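Ycf54-like protein (Synechocystis sp. PCC 6803, PDB 5M2P) probably serves as a component of the magnesium-protoporphyrin IX monomethyl ester cyclase, being required for protochlorophyllide formation in chlorophyll biosynthesis. Local coordinates at residues M4-L17 / L86-S98. Numbering follows the deposited sequence. Where two conformers were deposited one is given.
Sequences MATYYYALASQKFL and LEYVLTGEFEAPS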
ATOM      1  N   MET A   4       4.182   8.476 -15.793  1.00 39.52           N
ATOM      2  CA  MET A   4       4.135   7.174 -15.053  1.00 37.86           C
ATOM      3  C   MET A   4       5.192   7.111 -13.950  1.00 34.75           C
ATOM      4  O   MET A   4       6.315   7.579 -14.119  1.00 37.08           O
ATOM      5  CB  MET A   4       4.311   5.979 -16.005  1.00 63.01           C
ATOM      6  CG  MET A   4       3.145   5.775 -16.959  1.00127.91           C
ATOM      7  SD  MET A   4       3.294   4.300 -17.990  1.00390.44           S
ATOM      8  CE  MET A   4       2.839   3.005 -16.840  1.00 22.75           C
ATOM      9  N   ALA A   5       4.805   6.537 -12.817  1.00 19.11           N
ATOM     10  CA  ALA A   5       5.683   6.353 -11.667  1.00 16.81           C
ATOM     11  C   ALA A   5       5.654   4.890 -11.222  1.00 13.30           C
ATOM     12  O   ALA A   5       4.704   4.150 -11.515  1.00 13.85           O
ATOM     13  CB  ALA A   5       5.201   7.241 -10.535  1.00 17.05           C
ATOM     14  N   THR A   6       6.685   4.475 -10.502  1.00 12.98           N
ATOM     15  CA  THR A   6       6.735   3.177  -9.828  1.00 11.02           C
ATOM     16  C   THR A   6       6.150   3.324  -8.438  1.00  8.55           C
ATOM     17  O   THR A   6       6.586   4.142  -7.621  1.00  9.48           O
ATOM     18  CB  THR A   6       8.157   2.582  -9.705  1.00 13.28           C
ATOM     19  OG1 THR A   6       8.769   2.520 -10.998  1.00 18.50           O
ATOM     20  CG2 THR A   6       8.134   1.187  -9.148  1.00 12.71           C
ATOM     21  N   TYR A   7       5.158   2.479  -8.181  1.00  7.55           N
ATOM     22  CA  TYR A   7       4.541   2.348  -6.883  1.00  6.26           C
ATOM     23  C   TYR A   7       4.950   1.049  -6.239  1.00  6.40           C
ATOM     24  O   TYR A   7       5.017   0.001  -6.893  1.00  9.03           O
ATOM     25  CB  TYR A   7       3.002   2.376  -6.994  1.00  6.47           C
ATOM     26  CG  TYR A   7       2.499   3.716  -7.473  1.00  7.42           C
ATOM     27  CD1 TYR A   7       2.541   4.074  -8.819  1.00  8.34           C
ATOM     28  CD2 TYR A   7       2.016   4.653  -6.572  1.00  8.62           C
ATOM     29  CE1 TYR A   7       2.143   5.337  -9.239  1.00  8.52           C
ATOM     30  CE2 TYR A   7       1.612   5.911  -6.988  1.00  9.89           C
ATOM     31  CZ  TYR A   7       1.684   6.244  -8.324  1.00  9.12           C
ATOM     32  OH  TYR A   7       1.282   7.503  -8.734  1.00 12.60           O
ATOM     33  N   TYR A   8       5.233   1.108  -4.938  1.00  6.30           N
ATOM     34  CA  TYR A   8       5.616  -0.040  -4.154  1.00  6.05           C
ATOM     35  C   TYR A   8       4.490  -0.297  -3.175  1.00  6.20           C
ATOM     36  O   TYR A   8       3.881   0.655  -2.689  1.00  7.48           O
ATOM     37  CB  TYR A   8       6.940   0.250  -3.396  1.00  6.40           C
ATOM     38  CG  TYR A   8       8.028   0.666  -4.320  1.00  6.93           C
ATOM     39  CD1 TYR A   8       8.778  -0.277  -4.999  1.00  8.35           C
ATOM     40  CD2 TYR A   8       8.267   2.001  -4.581  1.00  7.77           C
ATOM     41  CE1 TYR A   8       9.737   0.109  -5.910  1.00  9.21           C
ATOM     42  CE2 TYR A   8       9.222   2.403  -5.494  1.00  8.97           C
ATOM     43  CZ  TYR A   8       9.949   1.453  -6.171  1.00 10.18           C
ATOM     44  OH  TYR A   8      10.907   1.831  -7.086  1.00 15.20           O
ATOM     45  N   TYR A   9       4.233  -1.564  -2.851  1.00  5.66           N
ATOM     46  CA  TYR A   9       3.141  -1.884  -1.960  1.00  6.06           C
ATOM     47  C   TYR A   9       3.510  -2.972  -0.973  1.00  5.84           C
ATOM     48  O   TYR A   9       4.338  -3.849  -1.248  1.00  5.76           O
ATOM     49  CB  TYR A   9       1.851  -2.281  -2.722  1.00  7.50           C
ATOM     50  CG  TYR A   9       1.927  -3.610  -3.431  1.00  7.75           C
ATOM     51  CD1 TYR A   9       1.683  -4.803  -2.749  1.00  8.45           C
ATOM     52  CD2 TYR A   9       2.327  -3.703  -4.762  1.00  8.46           C
ATOM     53  CE1 TYR A   9       1.812  -6.024  -3.373  1.00  9.24           C
ATOM     54  CE2 TYR A   9       2.426  -4.926  -5.412  1.00  8.42           C
ATOM     55  CZ  TYR A   9       2.186  -6.093  -4.706  1.00  8.75           C
ATOM     56  OH  TYR A   9       2.331  -7.304  -5.326  1.00 11.98           O
ATOM     57  N   ALA A  10       2.801  -2.899   0.152  1.00  6.06           N
ATOM     58  CA  ALA A  10       2.729  -3.968   1.141  1.00  5.73           C
ATOM     59  C   ALA A  10       1.238  -4.268   1.339  1.00  6.40           C
ATOM     60  O   ALA A  10       0.498  -3.390   1.750  1.00  7.82           O
ATOM     61  CB  ALA A  10       3.376  -3.524   2.454  1.00  6.80           C
ATOM     62  N   LEU A  11       0.833  -5.493   1.037  1.00  6.08           N
ATOM     63  CA  LEU A  11      -0.561  -5.916   1.114  1.00  6.83           C
ATOM     64  C   LEU A  11      -0.775  -6.797   2.328  1.00  7.00           C
ATOM     65  O   LEU A  11      -0.051  -7.759   2.524  1.00  7.73           O
ATOM     66  CB  LEU A  11      -0.898  -6.700  -0.139  1.00  8.81           C
ATOM     67  CG  LEU A  11      -2.372  -7.075  -0.286  1.00 10.05           C
ATOM     68  CD1 LEU A  11      -3.190  -5.899  -0.744  1.00  9.53           C
ATOM     69  CD2 LEU A  11      -2.495  -8.191  -1.290  1.00 12.82           C
ATOM     70  N   ALA A  12      -1.766  -6.447   3.127  1.00  8.07           N
ATOM     71  CA  ALA A  12      -2.127  -7.153   4.330  1.00  8.89           C
ATOM     72  C   ALA A  12      -3.602  -7.571   4.245  1.00  8.99           C
ATOM     73  O   ALA A  12      -4.364  -7.040   3.443  1.00  9.43           O
ATOM     74  CB  ALA A  12      -1.994  -6.214   5.523  1.00 11.78           C
ATOM     75  N   SER A  13      -4.009  -8.461   5.145  1.00  9.30           N
ATOM     76  CA  SER A  13      -5.430  -8.672   5.381  1.00  9.98           C
ATOM     77  C   SER A  13      -5.953  -7.498   6.207  1.00  9.82           C
ATOM     78  O   SER A  13      -5.243  -6.887   6.985  1.00 10.53           O
ATOM     79  CB  SER A  13      -5.683  -9.992   6.110  1.00 10.15           C
ATOM     80  OG  SER A  13      -5.207  -9.917   7.451  1.00 10.59           O
ATOM     81  N   GLN A  14      -7.245  -7.193   6.052  1.00 11.51           N
ATOM     82  CA  GLN A  14      -7.881  -6.203   6.914  1.00 11.85           C
ATOM     83  C   GLN A  14      -7.820  -6.626   8.383  1.00  9.81           C
ATOM     84  O   GLN A  14      -7.559  -5.820   9.243  1.00 11.38           O
ATOM     85  CB  GLN A  14      -9.305  -5.931   6.423  1.00 14.21           C
ATOM     86  CG  GLN A  14      -9.251  -5.230   5.051  1.00 15.44           C
ATOM     87  CD  GLN A  14     -10.615  -5.001   4.454  1.00 18.89           C
ATOM     88  OE1 GLN A  14     -11.617  -4.919   5.179  1.00 19.67           O
ATOM     89  NE2 GLN A  14     -10.658  -4.907   3.143  1.00 15.58           N
ATOM     90  N   LYS A  15      -8.039  -7.921   8.629  1.00 12.52           N
ATOM     91  CA  LYS A  15      -7.959  -8.496   9.960  1.00 13.91           C
ATOM     92  C   LYS A  15      -6.598  -8.237  10.641  1.00 11.16           C
ATOM     93  O   LYS A  15      -6.502  -7.788  11.783  1.00 13.33           O
ATOM     94  CB  LYS A  15      -8.234 -10.006   9.833  1.00 17.66           C
ATOM     95  CG  LYS A  15      -8.252 -10.822  11.110  1.00 21.46           C
ATOM     96  CD  LYS A  15      -8.469 -12.306  10.796  1.00 23.20           C
ATOM     97  CE  LYS A  15      -8.618 -13.155  12.062  1.00 30.67           C
ATOM     98  NZ  LYS A  15      -9.259 -14.470  11.793  1.00 46.30           N
ATOM     99  N   PHE A  16      -5.523  -8.488   9.899  1.00 10.83           N
ATOM    100  CA  PHE A  16      -4.181  -8.296  10.424  1.00 10.97           C
ATOM    101  C   PHE A  16      -3.891  -6.855  10.717  1.00 11.18           C
ATOM    102  O   PHE A  16      -3.375  -6.500  11.792  1.00 12.46           O
ATOM    103  CB  PHE A  16      -3.148  -8.872   9.452  1.00 10.45           C
ATOM    104  CG  PHE A  16      -1.721  -8.521   9.799  1.00 10.17           C
ATOM    105  CD1 PHE A  16      -1.064  -9.190  10.784  1.00 11.52           C
ATOM    106  CD2 PHE A  16      -1.049  -7.530   9.139  1.00  9.86           C
ATOM    107  CE1 PHE A  16       0.231  -8.881  11.103  1.00 11.21           C
ATOM    108  CE2 PHE A  16       0.266  -7.230   9.447  1.00 10.53           C
ATOM    109  CZ  PHE A  16       0.874  -7.878  10.460  1.00 10.07           C
ATOM    110  N   LEU A  17      -4.187  -5.985   9.750  1.00 11.97           N
ATOM    111  CA  LEU A  17      -3.831  -4.606   9.951  1.00 15.03           C
ATOM    112  C   LEU A  17      -4.600  -3.982  11.153  1.00 15.18           C
ATOM    113  O   LEU A  17      -4.104  -3.097  11.839  1.00 17.77           O
ATOM    114  CB  LEU A  17      -4.029  -3.849   8.657  1.00 18.09           C
ATOM    115  CG  LEU A  17      -3.169  -2.631   8.533  1.00 18.88           C
ATOM    116  CD1 LEU A  17      -1.703  -2.999   8.559  1.00 15.65           C
ATOM    117  CD2 LEU A  17      -3.546  -1.933   7.256  1.00 17.70           C
ATOM    118  N   LEU A  86       5.959  -4.803   9.812  1.00  8.36           N
ATOM    119  CA  LEU A  86       4.758  -5.653   9.864  1.00  9.03           C
ATOM    120  C   LEU A  86       5.006  -7.124   9.648  1.00  8.27           C
ATOM    121  O   LEU A  86       4.298  -7.963  10.248  1.00  9.94           O
ATOM    122  CB  LEU A  86       3.725  -5.206   8.839  1.00  8.08           C
ATOM    123  CG  LEU A  86       3.146  -3.835   9.098  1.00 10.23           C
ATOM    124  CD1 LEU A  86       2.151  -3.506   8.005  1.00 10.28           C
ATOM    125  CD2 LEU A  86       2.480  -3.743  10.464  1.00 11.69           C
ATOM    126  N   GLU A  87       5.974  -7.427   8.786  0.50  8.86           N
ATOM    127  CA  GLU A  87       6.384  -8.781   8.367  0.50 10.19           C
ATOM    128  C   GLU A  87       5.345  -9.598   7.617  0.50  8.74           C
ATOM    129  O   GLU A  87       5.646 -10.131   6.537  0.50 10.29           O
ATOM    130  CB  GLU A  87       6.994  -9.607   9.511  0.50 10.70           C
ATOM    131  CG  GLU A  87       8.453  -9.271   9.791  0.50 12.26           C
ATOM    132  CD  GLU A  87       9.389  -9.669   8.660  0.50 13.69           C
ATOM    133  OE1 GLU A  87       9.043 -10.562   7.864  0.50 12.54           O
ATOM    134  OE2 GLU A  87      10.500  -9.098   8.556  0.50 18.56           O
ATOM    135  N   TYR A  88       4.132  -9.692   8.162  1.00  8.60           N
ATOM    136  CA  TYR A  88       3.090 -10.529   7.544  1.00  8.15           C
ATOM    137  C   TYR A  88       2.310  -9.728   6.473  1.00  7.15           C
ATOM    138  O   TYR A  88       1.144  -9.374   6.638  1.00  9.04           O
ATOM    139  CB  TYR A  88       2.176 -11.155   8.609  1.00  8.75           C
ATOM    140  CG  TYR A  88       1.259 -12.209   8.044  1.00  9.55           C
ATOM    141  CD1 TYR A  88       1.770 -13.345   7.455  1.00 10.02           C
ATOM    142  CD2 TYR A  88      -0.134 -12.050   8.066  1.00 12.41           C
ATOM    143  CE1 TYR A  88       0.955 -14.326   6.927  1.00 11.66           C
ATOM    144  CE2 TYR A  88      -0.965 -13.023   7.529  1.00 14.86           C
ATOM    145  CZ  TYR A  88      -0.426 -14.156   6.946  1.00 14.01           C
ATOM    146  OH  TYR A  88      -1.219 -15.138   6.384  1.00 16.93           O
ATOM    147  N   VAL A  89       3.033  -9.428   5.396  1.00  7.28           N
ATOM    148  CA  VAL A  89       2.553  -8.699   4.247  1.00  7.30           C
ATOM    149  C   VAL A  89       3.171  -9.286   2.974  1.00  7.14           C
ATOM    150  O   VAL A  89       4.299  -9.784   2.994  1.00  8.89           O
ATOM    151  CB  VAL A  89       2.888  -7.195   4.328  1.00  7.86           C
ATOM    152  CG1 VAL A  89       2.111  -6.539   5.436  1.00  8.80           C
ATOM    153  CG2 VAL A  89       4.373  -6.979   4.488  1.00  9.01           C
ATOM    154  N   LEU A  90       2.438  -9.153   1.873  1.00  7.60           N
ATOM    155  CA  LEU A  90       2.935  -9.465   0.529  1.00  7.80           C
ATOM    156  C   LEU A  90       3.414  -8.163  -0.083  1.00  7.69           C
ATOM    157  O   LEU A  90       2.731  -7.150   0.028  1.00 10.07           O
ATOM    158  CB  LEU A  90       1.812 -10.044  -0.331  1.00  8.88           C
ATOM    159  CG  LEU A  90       1.348 -11.415   0.133  1.00 10.23           C
ATOM    160  CD1 LEU A  90      -0.041 -11.711  -0.427  1.00 12.95           C
ATOM    161  CD2 LEU A  90       2.359 -12.481  -0.255  1.00 10.90           C
ATOM    162  N   THR A  91       4.582  -8.137  -0.699  1.00  7.57           N
ATOM    163  CA  THR A  91       5.107  -6.883  -1.243  1.00  7.03           C
ATOM    164  C   THR A  91       5.358  -7.005  -2.733  1.00  6.95           C
ATOM    165  O   THR A  91       5.485  -8.100  -3.285  1.00  7.93           O
ATOM    166  CB  THR A  91       6.400  -6.464  -0.561  1.00  8.49           C
ATOM    167  OG1 THR A  91       7.392  -7.462  -0.777  1.00 11.28           O
ATOM    168  CG2 THR A  91       6.181  -6.266   0.933  1.00 10.21           C
ATOM    169  N   GLY A  92       5.427  -5.856  -3.376  1.00  7.35           N
ATOM    170  CA  GLY A  92       5.707  -5.809  -4.803  1.00  8.19           C
ATOM    171  C   GLY A  92       5.703  -4.394  -5.303  1.00  7.59           C
ATOM    172  O   GLY A  92       5.749  -3.447  -4.518  1.00  6.75           O
ATOM    173  N   GLU A  93       5.657  -4.255  -6.616  1.00  7.90           N
ATOM    174  CA  GLU A  93       5.699  -2.944  -7.250  1.00  7.33           C
ATOM    175  C   GLU A  93       4.976  -3.008  -8.578  1.00  8.20           C
ATOM    176  O   GLU A  93       4.785  -4.079  -9.141  1.00  9.45           O
ATOM    177  CB  GLU A  93       7.138  -2.466  -7.477  1.00  8.63           C
ATOM    178  CG  GLU A  93       7.892  -3.239  -8.520  1.00 11.73           C
ATOM    179  CD  GLU A  93       9.351  -2.842  -8.586  1.00 15.77           C
ATOM    180  OE1 GLU A  93       9.764  -2.315  -9.643  1.00 20.48           O
ATOM    181  OE2 GLU A  93      10.067  -3.044  -7.585  1.00 18.20           O
ATOM    182  N   PHE A  94       4.613  -1.837  -9.070  1.00  8.18           N
ATOM    183  CA  PHE A  94       3.947  -1.716 -10.363  1.00  8.66           C
ATOM    184  C   PHE A  94       4.104  -0.296 -10.870  1.00  9.32           C
ATOM    185  O   PHE A  94       4.327   0.630 -10.107  1.00  9.40           O
ATOM    186  CB  PHE A  94       2.459  -2.091 -10.282  1.00  9.11           C
ATOM    187  CG  PHE A  94       1.666  -1.283  -9.305  1.00  8.58           C
ATOM    188  CD1 PHE A  94       1.145  -0.058  -9.654  1.00  8.73           C
ATOM    189  CD2 PHE A  94       1.412  -1.753  -8.031  1.00  8.67           C
ATOM    190  CE1 PHE A  94       0.387   0.687  -8.762  1.00  9.09           C
ATOM    191  CE2 PHE A  94       0.650  -1.022  -7.129  1.00  8.82           C
ATOM    192  CZ  PHE A  94       0.145   0.199  -7.464  1.00  8.91           C
ATOM    193  N   GLU A  95       3.998  -0.113 -12.178  1.00 11.55           N
ATOM    194  CA  GLU A  95       4.002   1.198 -12.784  1.00 12.58           C
ATOM    195  C   GLU A  95       2.547   1.659 -13.005  1.00 11.11           C
ATOM    196  O   GLU A  95       1.656   0.868 -13.371  1.00 12.56           O
ATOM    197  CB  GLU A  95       4.744   1.173 -14.125  1.00 15.79           C
ATOM    198  CG  GLU A  95       6.108   0.513 -14.081  1.00 20.04           C
ATOM    199  CD  GLU A  95       7.121   1.326 -13.340  1.00 23.73           C
ATOM    200  OE1 GLU A  95       7.289   2.517 -13.701  1.00 34.53           O
ATOM    201  OE2 GLU A  95       7.768   0.764 -12.416  1.00 29.70           O
ATOM    202  N   ALA A  96       2.297   2.951 -12.836  1.00 10.87           N
ATOM    203  CA  ALA A  96       0.963   3.513 -13.068  1.00 11.45           C
ATOM    204  C   ALA A  96       1.083   5.000 -13.319  1.00 11.85           C
ATOM    205  O   ALA A  96       2.063   5.614 -12.882  1.00 14.14           O
ATOM    206  CB  ALA A  96       0.059   3.268 -11.880  1.00 11.72           C
ATOM    207  N   PRO A  97       0.089   5.604 -13.990  1.00 12.63           N
ATOM    208  CA  PRO A  97      -1.082   4.958 -14.549  1.00 11.32           C
ATOM    209  C   PRO A  97      -0.786   4.123 -15.777  1.00 12.38           C
ATOM    210  O   PRO A  97       0.084   4.455 -16.565  1.00 16.31           O
ATOM    211  CB  PRO A  97      -1.958   6.138 -14.965  1.00 15.89           C
ATOM    212  CG  PRO A  97      -0.983   7.188 -15.337  1.00 20.86           C
ATOM    213  CD  PRO A  97       0.085   7.049 -14.280  1.00 16.85           C
ATOM    214  N   SER A  98      -1.550   3.059 -15.928  1.00 11.54           N
ATOM    215  CA  SER A  98      -1.512   2.185 -17.086  1.00 11.91           C
ATOM    216  C   SER A  98      -2.964   1.764 -17.420  1.00 10.83           C
ATOM    217  O   SER A  98      -3.903   2.061 -16.662  1.00 11.59           O
ATOM    218  CB  SER A  98      -0.668   0.953 -16.760  1.00 12.61           C
ATOM    219  OG  SER A  98      -1.345   0.172 -15.774  1.00 12.70           O
TER
HETATM  220  O   HOH W   1       1.347   8.106 -11.262  1.00 27.88           O
HETATM  221  O   HOH W   2       2.916  -9.325  -3.667  1.00 13.81           O
HETATM  222  O   HOH W   3      -1.661  -9.743   6.304  1.00 12.76           O
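The Y9 ring lies flat over the backbone of G92: G92 N sits 3.5 Å above the ring plane, over its centre, and G92 CA makes a CH-pi contact with the same face. Chi1 of 70° puts Y9 CG between its own N and carbonyl carbon, which swings the ring across onto the partner strand. A water joins Y9 OH to T91 O. Next along this face, CD2 of Y9 meets the edge of the F94 ring, and CB of Y7 covers one F94 face, 3.9 Å from its centroid. The Y7 and F94 planes are within 14° of parallel, but the rings are offset so far that they share little overlap; at the Y7 edge A96 O lies in plane, and a second water bridges Y7 OH and A96 O. Beyond the strands, F16 and Y88 form a T-shaped (edge-to-face) pair, planes at 73°, with the Y88 edge toward F16; Y88 CB and Y88 O also lie over an F16 face, while L86 O approaches F16 CZ at the ring edge, 3.4 Å away. F51 meets the rings of both Y9 and F94. Strands 5-13 and 90-96 are antiparallel neighbours in the four-stranded sheet, 90-96 being an outer strand and 5-13 also pairing with 68-73. A5/A96, Y7/F94, Y9/G92 and L11/L90 are the hydrogen-bonded pairs, each with two N-H...O bonds. On the other sheet face T6 OG1 donates to E95 OE2, though the modelled 2.5 Å is doubtfully short, and Y8 lies alongside E93. A third water connects S13 N to Y88 O.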